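Long-range contact in GH26C (Muricauda sp. MAR_2010_75, PDB 6Q78), which probably hydrolyses internal beta-1,4-mannosidic linkages of mannans as a family 26 glycoside hydrolase: residues M174-P188 and W234-L248. Residues are numbered along the deposited sequence; the frame is centred on the assembly and turned at random.
Sequences MTQFQRENALKSILP and WWGQSFCTIEEYIQL
Helix 176-186 and the first turns of the helix starting at 242 cross at 46° with axes 10.1 Å apart, and the loop that carries W234, W235, F239 and C240 runs alongside helix 176-186. No direct hydrogen bond crosses the contact; water bridges the backbones instead. One water is hydrogen-bonded to R179 O, W234 O and L183 N, the last a backbone N with no bond to the preceding turn, where the helix kinks. A second lies between K184 N and F239 O, and a third accepts from K184 NZ while donating to E180 O and F239 O. A182 CB packs on W234 CE3 at 3.6 Å, W235 CE3 covers one face of the W234 ring, and I186 CD1 meets its edge. The sulfur of M174 makes an oblique Met-aromatic contact, SD lying 5.2 Å from the centroid of the five-membered ring of W234, and methyl CE makes an apolar contact with CD1; the indole NE1 is bonded to F160 O. L183, with CG anti to the backbone N (chi1 -175°), sends CD1 between L248 CD2, at 3.5 Å, and C240 SG; its CD2 rests against C240 CB. E244 completes a capping box with T241, its OE1 accepting from T241 N at 3.0 Å from above the carboxylate plane. The same carboxylate lies beside the aliphatic chain of K184, OE2 to CG 3.5 Å, although K184 NZ remains 4.9 Å from OE1. Without this carboxylate, as with an alanine here, T241 N would probably lose its capping acceptor and a gap open beside L187 CD1, which packs on E244 CG at 3.7 Å. Parallel strands 153-157 and 220-223 precede the two segments, so the contact joins successive strand-to-helix connections on the periphery of the TIM barrel of family 26.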
ATOM      1  N   MET A 174      -2.777 -12.686  20.348  1.00 19.71           N
ATOM      2  CA  MET A 174      -4.021 -12.421  21.057  1.00 16.44           C
ATOM      3  C   MET A 174      -4.660 -13.720  21.552  1.00 18.75           C
ATOM      4  O   MET A 174      -4.172 -14.819  21.286  1.00 21.38           O
ATOM      5  CB  MET A 174      -4.975 -11.587  20.201  1.00 24.74           C
ATOM      6  CG  MET A 174      -5.441 -12.305  18.985  1.00 16.14           C
ATOM      7  SD  MET A 174      -6.391 -11.226  17.867  1.00 20.53           S
ATOM      8  CE  MET A 174      -5.155 -10.375  17.123  1.00 10.20           C
ATOM      9  N   THR A 175      -5.767 -13.594  22.286  1.00 17.96           N
ATOM     10  CA  THR A 175      -6.449 -14.780  22.783  1.00 18.39           C
ATOM     11  C   THR A 175      -7.303 -15.413  21.689  1.00 19.06           C
ATOM     12  O   THR A 175      -7.599 -14.797  20.656  1.00 15.75           O
ATOM     13  CB  THR A 175      -7.356 -14.441  23.968  1.00 20.87           C
ATOM     14  OG1 THR A 175      -8.478 -13.682  23.518  1.00 18.87           O
ATOM     15  CG2 THR A 175      -6.592 -13.594  24.979  1.00 19.15           C
ATOM     16  N   GLN A 176      -7.689 -16.666  21.928  1.00 23.79           N
ATOM     17  CA  GLN A 176      -8.590 -17.346  21.005  1.00 19.51           C
ATOM     18  C   GLN A 176      -9.897 -16.577  20.850  1.00 17.25           C
ATOM     19  O   GLN A 176     -10.411 -16.430  19.729  1.00 18.24           O
ATOM     20  CB  GLN A 176      -8.864 -18.775  21.486  1.00 22.47           C
ATOM     21  CG  GLN A 176      -9.752 -19.546  20.528  1.00 22.95           C
ATOM     22  CD  GLN A 176     -10.161 -20.905  21.069  1.00 32.78           C
ATOM     23  OE1 GLN A 176     -11.333 -21.281  21.023  1.00 47.51           O
ATOM     24  NE2 GLN A 176      -9.196 -21.645  21.593  1.00 42.35           N
ATOM     25  N   PHE A 177     -10.449 -16.072  21.962  1.00 16.12           N
ATOM     26  CA  PHE A 177     -11.687 -15.311  21.856  1.00 18.46           C
ATOM     27  C   PHE A 177     -11.501 -14.079  20.977  1.00 17.51           C
ATOM     28  O   PHE A 177     -12.359 -13.760  20.146  1.00 15.35           O
ATOM     29  CB  PHE A 177     -12.205 -14.900  23.233  1.00 16.88           C
ATOM     30  CG  PHE A 177     -13.352 -13.926  23.165  1.00 18.89           C
ATOM     31  CD1 PHE A 177     -14.662 -14.384  23.088  1.00 21.37           C
ATOM     32  CD2 PHE A 177     -13.118 -12.564  23.158  1.00 21.02           C
ATOM     33  CE1 PHE A 177     -15.711 -13.489  22.999  1.00 26.95           C
ATOM     34  CE2 PHE A 177     -14.179 -11.670  23.071  1.00 22.13           C
ATOM     35  CZ  PHE A 177     -15.466 -12.137  22.993  1.00 22.43           C
ATOM     36  N   GLN A 178     -10.398 -13.360  21.153  1.00 14.53           N
ATOM     37  CA  GLN A 178     -10.188 -12.161  20.339  1.00 13.09           C
ATOM     38  C   GLN A 178     -10.065 -12.510  18.854  1.00 13.38           C
ATOM     39  O   GLN A 178     -10.693 -11.875  17.998  1.00 14.87           O
ATOM     40  CB  GLN A 178      -8.949 -11.424  20.842  1.00 17.02           C
ATOM     41  CG  GLN A 178      -9.215 -10.765  22.176  1.00 16.86           C
ATOM     42  CD  GLN A 178      -7.973 -10.432  22.956  1.00 21.36           C
ATOM     43  OE1 GLN A 178      -6.864 -10.713  22.531  1.00 23.12           O
ATOM     44  NE2 GLN A 178      -8.163  -9.825  24.129  1.00 25.44           N
ATOM     45  N   ARG A 179      -9.229 -13.503  18.531  1.00 15.90           N
ATOM     46  CA  ARG A 179      -9.069 -13.946  17.146  1.00 16.61           C
ATOM     47  C   ARG A 179     -10.417 -14.231  16.500  1.00 14.35           C
ATOM     48  O   ARG A 179     -10.681 -13.813  15.366  1.00 17.39           O
ATOM     49  CB  ARG A 179      -8.287 -15.264  17.133  1.00 30.15           C
ATOM     50  CG  ARG A 179      -6.852 -15.158  17.530  1.00 32.53           C
ATOM     51  CD  ARG A 179      -6.077 -16.390  17.067  1.00 22.13           C
ATOM     52  NE  ARG A 179      -6.331 -17.572  17.855  1.00 34.70           N
ATOM     53  CZ  ARG A 179      -5.610 -17.925  18.911  1.00 32.05           C
ATOM     54  NH1 ARG A 179      -4.587 -17.173  19.320  1.00 28.96           N
ATOM     55  NH2 ARG A 179      -5.921 -19.031  19.557  1.00 31.02           N
ATOM     56  N   GLU A 180     -11.265 -14.976  17.204  1.00 16.24           N
ATOM     57  CA  GLU A 180     -12.490 -15.498  16.618  1.00 16.83           C
ATOM     58  C   GLU A 180     -13.609 -14.473  16.572  1.00 18.65           C
ATOM     59  O   GLU A 180     -14.579 -14.670  15.837  1.00 18.77           O
ATOM     60  CB  GLU A 180     -12.911 -16.778  17.350  1.00 24.07           C
ATOM     61  CG  GLU A 180     -11.915 -17.903  17.078  1.00 21.07           C
ATOM     62  CD  GLU A 180     -12.271 -19.219  17.756  1.00 36.96           C
ATOM     63  OE1 GLU A 180     -13.346 -19.312  18.394  1.00 35.67           O
ATOM     64  OE2 GLU A 180     -11.453 -20.161  17.648  1.00 41.94           O
ATOM     65  N   ASN A 181     -13.489 -13.366  17.296  1.00 15.21           N
ATOM     66  CA  ASN A 181     -14.600 -12.432  17.394  1.00 17.04           C
ATOM     67  C   ASN A 181     -14.265 -10.985  17.065  1.00 13.36           C
ATOM     68  O   ASN A 181     -15.190 -10.173  16.980  1.00 13.31           O
ATOM     69  CB  ASN A 181     -15.215 -12.478  18.798  1.00 14.07           C
ATOM     70  CG  ASN A 181     -15.850 -13.816  19.090  1.00 18.12           C
ATOM     71  OD1 ASN A 181     -17.001 -14.044  18.734  1.00 21.39           O
ATOM     72  ND2 ASN A 181     -15.084 -14.734  19.692  1.00 18.06           N
ATOM     73  N   ALA A 182     -12.995 -10.634  16.843  1.00 11.91           N
ATOM     74  CA  ALA A 182     -12.652  -9.233  16.624  1.00 10.68           C
ATOM     75  C   ALA A 182     -13.385  -8.642  15.427  1.00 12.02           C
ATOM     76  O   ALA A 182     -13.979  -7.564  15.535  1.00 10.57           O
ATOM     77  CB  ALA A 182     -11.136  -9.096  16.487  1.00 12.95           C
ATOM     78  N   LEU A 183     -13.317  -9.306  14.263  1.00 10.34           N
ATOM     79  CA  LEU A 183     -13.916  -8.720  13.058  1.00 11.79           C
ATOM     80  C   LEU A 183     -15.431  -8.704  13.180  1.00 12.22           C
ATOM     81  O   LEU A 183     -16.080  -7.688  12.923  1.00 10.51           O
ATOM     82  CB  LEU A 183     -13.478  -9.474  11.788  1.00 11.97           C
ATOM     83  CG  LEU A 183     -13.980  -8.807  10.492  1.00 12.85           C
ATOM     84  CD1 LEU A 183     -12.999  -8.978   9.310  1.00 13.76           C
ATOM     85  CD2 LEU A 183     -15.320  -9.333  10.077  1.00 12.40           C
ATOM     86  N   LYS A 184     -16.016  -9.813  13.618  1.00 12.50           N
ATOM     87  CA  LYS A 184     -17.459  -9.823  13.828  1.00 12.40           C
ATOM     88  C   LYS A 184     -17.903  -8.673  14.728  1.00 11.94           C
ATOM     89  O   LYS A 184     -18.971  -8.084  14.513  1.00 14.90           O
ATOM     90  CB  LYS A 184     -17.924 -11.174  14.405  1.00 15.59           C
ATOM     91  CG  LYS A 184     -17.708 -12.358  13.448  1.00 19.65           C
ATOM     92  CD  LYS A 184     -17.763 -13.709  14.178  1.00 25.42           C
ATOM     93  CE  LYS A 184     -17.369 -14.846  13.240  1.00 27.60           C
ATOM     94  NZ  LYS A 184     -17.318 -16.142  13.976  1.00 38.43           N
ATOM     95  N   SER A 185     -17.089  -8.328  15.743  1.00 11.52           N
ATOM     96  CA  SER A 185     -17.499  -7.327  16.716  1.00 11.62           C
ATOM     97  C   SER A 185     -17.511  -5.906  16.154  1.00 11.16           C
ATOM     98  O   SER A 185     -18.070  -5.014  16.796  1.00 11.45           O
ATOM     99  CB  SER A 185     -16.623  -7.391  17.975  1.00 11.65           C
ATOM    100  OG  SER A 185     -15.372  -6.727  17.744  1.00 11.51           O
ATOM    101  N   ILE A 186     -16.868  -5.656  15.007  1.00 10.61           N
ATOM    102  CA  ILE A 186     -16.852  -4.297  14.464  1.00 10.23           C
ATOM    103  C   ILE A 186     -17.880  -4.074  13.370  1.00 10.39           C
ATOM    104  O   ILE A 186     -18.039  -2.930  12.908  1.00 11.00           O
ATOM    105  CB  ILE A 186     -15.451  -3.823  14.044  1.00  9.56           C
ATOM    106  CG1 ILE A 186     -14.926  -4.674  12.895  1.00  9.34           C
ATOM    107  CG2 ILE A 186     -14.542  -3.757  15.248  1.00 12.45           C
ATOM    108  CD1 ILE A 186     -13.633  -4.090  12.243  1.00  9.92           C
ATOM    109  N   LEU A 187     -18.597  -5.124  12.962  1.00 10.82           N
ATOM    110  CA  LEU A 187     -19.646  -4.994  11.974  1.00 11.99           C
ATOM    111  C   LEU A 187     -20.864  -4.368  12.641  1.00 11.85           C
ATOM    112  O   LEU A 187     -20.978  -4.360  13.875  1.00 12.74           O
ATOM    113  CB  LEU A 187     -20.020  -6.391  11.479  1.00 11.52           C
ATOM    114  CG  LEU A 187     -18.914  -7.151  10.734  1.00 12.29           C
ATOM    115  CD1 LEU A 187     -19.351  -8.577  10.392  1.00 13.11           C
ATOM    116  CD2 LEU A 187     -18.573  -6.377   9.496  1.00 16.83           C
ATOM    117  N   PRO A 188     -21.774  -3.805  11.863  1.00 14.73           N
ATOM    118  CA  PRO A 188     -23.021  -3.300  12.448  1.00 16.97           C
ATOM    119  C   PRO A 188     -23.691  -4.400  13.266  1.00 15.31           C
ATOM    120  O   PRO A 188     -23.798  -5.545  12.828  1.00 16.19           O
ATOM    121  CB  PRO A 188     -23.846  -2.902  11.220  1.00 15.52           C
ATOM    122  CG  PRO A 188     -22.791  -2.563  10.180  1.00 15.52           C
ATOM    123  CD  PRO A 188     -21.691  -3.576  10.410  1.00 17.19           C
ATOM    124  N   TRP A 234      -6.278 -10.650  12.376  1.00  9.31           N
ATOM    125  CA  TRP A 234      -7.601 -11.062  12.856  1.00 10.74           C
ATOM    126  C   TRP A 234      -8.701 -10.845  11.819  1.00 11.13           C
ATOM    127  O   TRP A 234      -9.803 -11.389  11.979  1.00  9.98           O
ATOM    128  CB  TRP A 234      -7.909 -10.384  14.201  1.00 10.25           C
ATOM    129  CG  TRP A 234      -7.752  -8.909  14.224  1.00  9.14           C
ATOM    130  CD1 TRP A 234      -6.630  -8.201  14.614  1.00  8.88           C
ATOM    131  CD2 TRP A 234      -8.725  -7.914  13.828  1.00  8.87           C
ATOM    132  NE1 TRP A 234      -6.858  -6.847  14.500  1.00  9.71           N
ATOM    133  CE2 TRP A 234      -8.123  -6.642  14.005  1.00  8.44           C
ATOM    134  CE3 TRP A 234     -10.018  -7.983  13.302  1.00  9.09           C
ATOM    135  CZ2 TRP A 234      -8.780  -5.438  13.727  1.00  9.39           C
ATOM    136  CZ3 TRP A 234     -10.682  -6.788  13.009  1.00 12.08           C
ATOM    137  CH2 TRP A 234     -10.047  -5.515  13.211  1.00 10.80           C
ATOM    138  N   TRP A 235      -8.426 -10.097  10.748  1.00  9.10           N
ATOM    139  CA  TRP A 235      -9.336 -10.018   9.620  1.00  9.09           C
ATOM    140  C   TRP A 235      -9.085 -11.132   8.599  1.00 11.70           C
ATOM    141  O   TRP A 235      -9.647 -11.085   7.505  1.00 10.75           O
ATOM    142  CB  TRP A 235      -9.262  -8.630   8.969  1.00  8.53           C
ATOM    143  CG  TRP A 235      -7.879  -8.193   8.627  1.00  8.15           C
ATOM    144  CD1 TRP A 235      -7.185  -8.455   7.453  1.00  8.83           C
ATOM    145  CD2 TRP A 235      -7.017  -7.348   9.408  1.00  7.83           C
ATOM    146  NE1 TRP A 235      -5.931  -7.862   7.498  1.00  8.60           N
ATOM    147  CE2 TRP A 235      -5.817  -7.147   8.662  1.00  7.58           C
ATOM    148  CE3 TRP A 235      -7.146  -6.736  10.657  1.00  8.25           C
ATOM    149  CZ2 TRP A 235      -4.737  -6.386   9.149  1.00  7.32           C
ATOM    150  CZ3 TRP A 235      -6.081  -5.976  11.151  1.00  7.74           C
ATOM    151  CH2 TRP A 235      -4.878  -5.802  10.394  1.00  7.30           C
ATOM    152  N   GLY A 236      -8.268 -12.121   8.946  1.00  9.74           N
ATOM    153  CA  GLY A 236      -7.947 -13.218   8.053  1.00 13.66           C
ATOM    154  C   GLY A 236      -9.067 -14.234   7.880  1.00 13.74           C
ATOM    155  O   GLY A 236     -10.071 -14.273   8.588  1.00 12.42           O
ATOM    156  N   GLN A 237      -8.875 -15.094   6.884  1.00 12.70           N
ATOM    157  CA  GLN A 237      -9.987 -15.873   6.346  1.00 14.90           C
ATOM    158  C   GLN A 237     -10.498 -16.938   7.300  1.00 17.71           C
ATOM    159  O   GLN A 237     -11.646 -17.372   7.139  1.00 17.16           O
ATOM    160  CB  GLN A 237      -9.594 -16.490   5.003  1.00 19.38           C
ATOM    161  CG  GLN A 237      -8.392 -17.378   5.037  1.00 16.24           C
ATOM    162  CD  GLN A 237      -8.777 -18.863   5.140  1.00 41.52           C
ATOM    163  OE1 GLN A 237      -9.846 -19.270   4.688  1.00 43.37           O
ATOM    164  NE2 GLN A 237      -7.908 -19.667   5.752  1.00 43.77           N
ATOM    165  N   SER A 238      -9.679 -17.401   8.253  1.00 13.25           N
ATOM    166  CA  SER A 238     -10.121 -18.403   9.210  1.00 16.10           C
ATOM    167  C   SER A 238     -11.040 -17.821  10.266  1.00 20.08           C
ATOM    168  O   SER A 238     -11.699 -18.587  10.990  1.00 19.14           O
ATOM    169  CB  SER A 238      -8.914 -19.003   9.943  1.00 27.33           C
ATOM    170  OG  SER A 238      -7.971 -19.531   9.033  1.00 42.09           O
ATOM    171  N   PHE A 239     -11.095 -16.501  10.374  1.00 15.41           N
ATOM    172  CA  PHE A 239     -11.770 -15.838  11.474  1.00 15.00           C
ATOM    173  C   PHE A 239     -13.054 -15.151  11.061  1.00 18.65           C
ATOM    174  O   PHE A 239     -13.774 -14.655  11.936  1.00 19.86           O
ATOM    175  CB  PHE A 239     -10.817 -14.801  12.090  1.00 16.52           C
ATOM    176  CG  PHE A 239      -9.479 -15.363  12.371  1.00 14.21           C
ATOM    177  CD1 PHE A 239      -9.358 -16.428  13.270  1.00 15.77           C
ATOM    178  CD2 PHE A 239      -8.357 -14.911  11.696  1.00 12.55           C
ATOM    179  CE1 PHE A 239      -8.128 -17.002  13.496  1.00 14.70           C
ATOM    180  CE2 PHE A 239      -7.132 -15.486  11.947  1.00 16.38           C
ATOM    181  CZ  PHE A 239      -7.018 -16.515  12.837  1.00 17.66           C
ATOM    182  N   CYS A 240     -13.386 -15.131   9.770  1.00 15.23           N
ATOM    183  CA  CYS A 240     -14.612 -14.484   9.328  1.00 15.01           C
ATOM    184  C   CYS A 240     -15.053 -15.118   8.018  1.00 19.16           C
ATOM    185  O   CYS A 240     -14.247 -15.709   7.284  1.00 17.09           O
ATOM    186  CB  CYS A 240     -14.432 -12.958   9.158  1.00 14.03           C
ATOM    187  SG  CYS A 240     -13.140 -12.474   7.979  1.00 16.02           S
ATOM    188  N   THR A 241     -16.348 -15.020   7.742  1.00 14.63           N
ATOM    189  CA  THR A 241     -16.858 -15.487   6.466  1.00 14.79           C
ATOM    190  C   THR A 241     -16.561 -14.473   5.353  1.00 14.05           C
ATOM    191  O   THR A 241     -16.225 -13.318   5.596  1.00 12.44           O
ATOM    192  CB  THR A 241     -18.370 -15.686   6.547  1.00 15.27           C
ATOM    193  OG1 THR A 241     -19.008 -14.412   6.680  1.00 16.49           O
ATOM    194  CG2 THR A 241     -18.767 -16.611   7.719  1.00 18.22           C
ATOM    195  N   ILE A 242     -16.689 -14.945   4.112  1.00 13.16           N
ATOM    196  CA  ILE A 242     -16.610 -14.082   2.938  1.00 13.71           C
ATOM    197  C   ILE A 242     -17.572 -12.915   3.076  1.00 14.65           C
ATOM    198  O   ILE A 242     -17.212 -11.755   2.851  1.00 13.03           O
ATOM    199  CB  ILE A 242     -16.930 -14.906   1.684  1.00 14.17           C
ATOM    200  CG1 ILE A 242     -15.767 -15.863   1.393  1.00 17.08           C
ATOM    201  CG2 ILE A 242     -17.273 -13.973   0.506  1.00 18.48           C
ATOM    202  CD1 ILE A 242     -16.114 -16.961   0.372  1.00 26.26           C
ATOM    203  N   GLU A 243     -18.817 -13.210   3.451  1.00 13.87           N
ATOM    204  CA  GLU A 243     -19.824 -12.162   3.559  1.00 15.67           C
ATOM    205  C   GLU A 243     -19.447 -11.140   4.628  1.00 15.37           C
ATOM    206  O   GLU A 243     -19.670  -9.939   4.447  1.00 15.08           O
ATOM    207  CB  GLU A 243     -21.196 -12.786   3.835  1.00 15.33           C
ATOM    208  CG  GLU A 243     -21.740 -13.626   2.640  0.78 17.48           C
ATOM    209  CD  GLU A 243     -21.279 -15.096   2.608  0.16 18.79           C
ATOM    210  OE1 GLU A 243     -21.776 -15.808   1.715  0.46 29.31           O
ATOM    211  OE2 GLU A 243     -20.451 -15.557   3.443  0.85 21.01           O
ATOM    212  N   GLU A 244     -18.873 -11.595   5.745  1.00 12.43           N
ATOM    213  CA  GLU A 244     -18.461 -10.657   6.791  1.00 11.88           C
ATOM    214  C   GLU A 244     -17.330  -9.754   6.312  1.00 13.16           C
ATOM    215  O   GLU A 244     -17.352  -8.547   6.572  1.00 12.61           O
ATOM    216  CB  GLU A 244     -18.050 -11.413   8.054  1.00 12.00           C
ATOM    217  CG  GLU A 244     -19.255 -11.946   8.880  1.00 13.36           C
ATOM    218  CD  GLU A 244     -18.895 -13.003   9.917  1.00 17.31           C
ATOM    219  OE1 GLU A 244     -17.784 -13.558   9.894  1.00 17.73           O
ATOM    220  OE2 GLU A 244     -19.775 -13.321  10.771  1.00 24.45           O
ATOM    221  N   TYR A 245     -16.324 -10.315   5.633  1.00 11.52           N
ATOM    222  CA  TYR A 245     -15.229  -9.477   5.149  1.00 12.62           C
ATOM    223  C   TYR A 245     -15.745  -8.438   4.167  1.00 10.54           C
ATOM    224  O   TYR A 245     -15.385  -7.256   4.251  1.00 10.85           O
ATOM    225  CB  TYR A 245     -14.141 -10.347   4.504  1.00 11.98           C
ATOM    226  CG  TYR A 245     -12.948  -9.540   4.099  1.00 10.53           C
ATOM    227  CD1 TYR A 245     -11.919  -9.289   5.017  1.00 10.83           C
ATOM    228  CD2 TYR A 245     -12.858  -8.977   2.824  1.00 12.29           C
ATOM    229  CE1 TYR A 245     -10.833  -8.485   4.660  1.00  8.72           C
ATOM    230  CE2 TYR A 245     -11.775  -8.185   2.463  1.00  9.78           C
ATOM    231  CZ  TYR A 245     -10.761  -7.966   3.383  1.00 10.40           C
ATOM    232  OH  TYR A 245      -9.689  -7.176   2.997  1.00  9.84           O
ATOM    233  N   ILE A 246     -16.610  -8.857   3.244  1.00 11.27           N
ATOM    234  CA  ILE A 246     -17.148  -7.940   2.247  1.00 11.65           C
ATOM    235  C   ILE A 246     -18.018  -6.880   2.907  1.00 12.78           C
ATOM    236  O   ILE A 246     -17.959  -5.691   2.548  1.00 11.41           O
ATOM    237  CB  ILE A 246     -17.911  -8.741   1.176  1.00 11.42           C
ATOM    238  CG1 ILE A 246     -16.918  -9.528   0.308  1.00 11.47           C
ATOM    239  CG2 ILE A 246     -18.758  -7.817   0.293  1.00 14.85           C
ATOM    240  CD1 ILE A 246     -17.637 -10.420  -0.715  1.00 17.87           C
ATOM    241  N   GLN A 247     -18.824  -7.281   3.901  1.00 11.94           N
ATOM    242  CA  GLN A 247     -19.638  -6.306   4.628  1.00 11.90           C
ATOM    243  C   GLN A 247     -18.760  -5.278   5.322  1.00 10.49           C
ATOM    244  O   GLN A 247     -19.078  -4.085   5.342  1.00 11.72           O
ATOM    245  CB  GLN A 247     -20.505  -7.029   5.660  1.00 13.43           C
ATOM    246  CG  GLN A 247     -21.432  -6.103   6.423  1.00 20.71           C
ATOM    247  CD  GLN A 247     -22.192  -6.794   7.556  1.00 24.42           C
ATOM    248  OE1 GLN A 247     -22.063  -8.001   7.771  1.00 24.64           O
ATOM    249  NE2 GLN A 247     -23.012  -6.025   8.262  1.00 28.31           N
ATOM    250  N   LEU A 248     -17.664  -5.725   5.935  1.00 10.09           N
ATOM    251  CA  LEU A 248     -16.744  -4.792   6.577  1.00 11.78           C
ATOM    252  C   LEU A 248     -16.165  -3.807   5.563  1.00 12.06           C
ATOM    253  O   LEU A 248     -16.159  -2.586   5.797  1.00 11.01           O
ATOM    254  CB  LEU A 248     -15.611  -5.574   7.243  1.00  9.27           C
ATOM    255  CG  LEU A 248     -14.457  -4.713   7.762  1.00  8.70           C
ATOM    256  CD1 LEU A 248     -14.900  -3.709   8.847  1.00 11.06           C
ATOM    257  CD2 LEU A 248     -13.320  -5.602   8.281  1.00 10.28           C
TER
HETATM  258  O   HOH W   1     -11.591 -11.751  13.994  1.00 12.24           O
HETATM  259  O   HOH W   2     -14.407 -12.298  13.797  1.00 15.14           O
HETATM  260  O   HOH W   3     -14.547 -16.780  14.007  1.00 25.02           O
HETATM  261  O   HOH W   4     -24.600  -6.751  10.491  1.00 29.69           O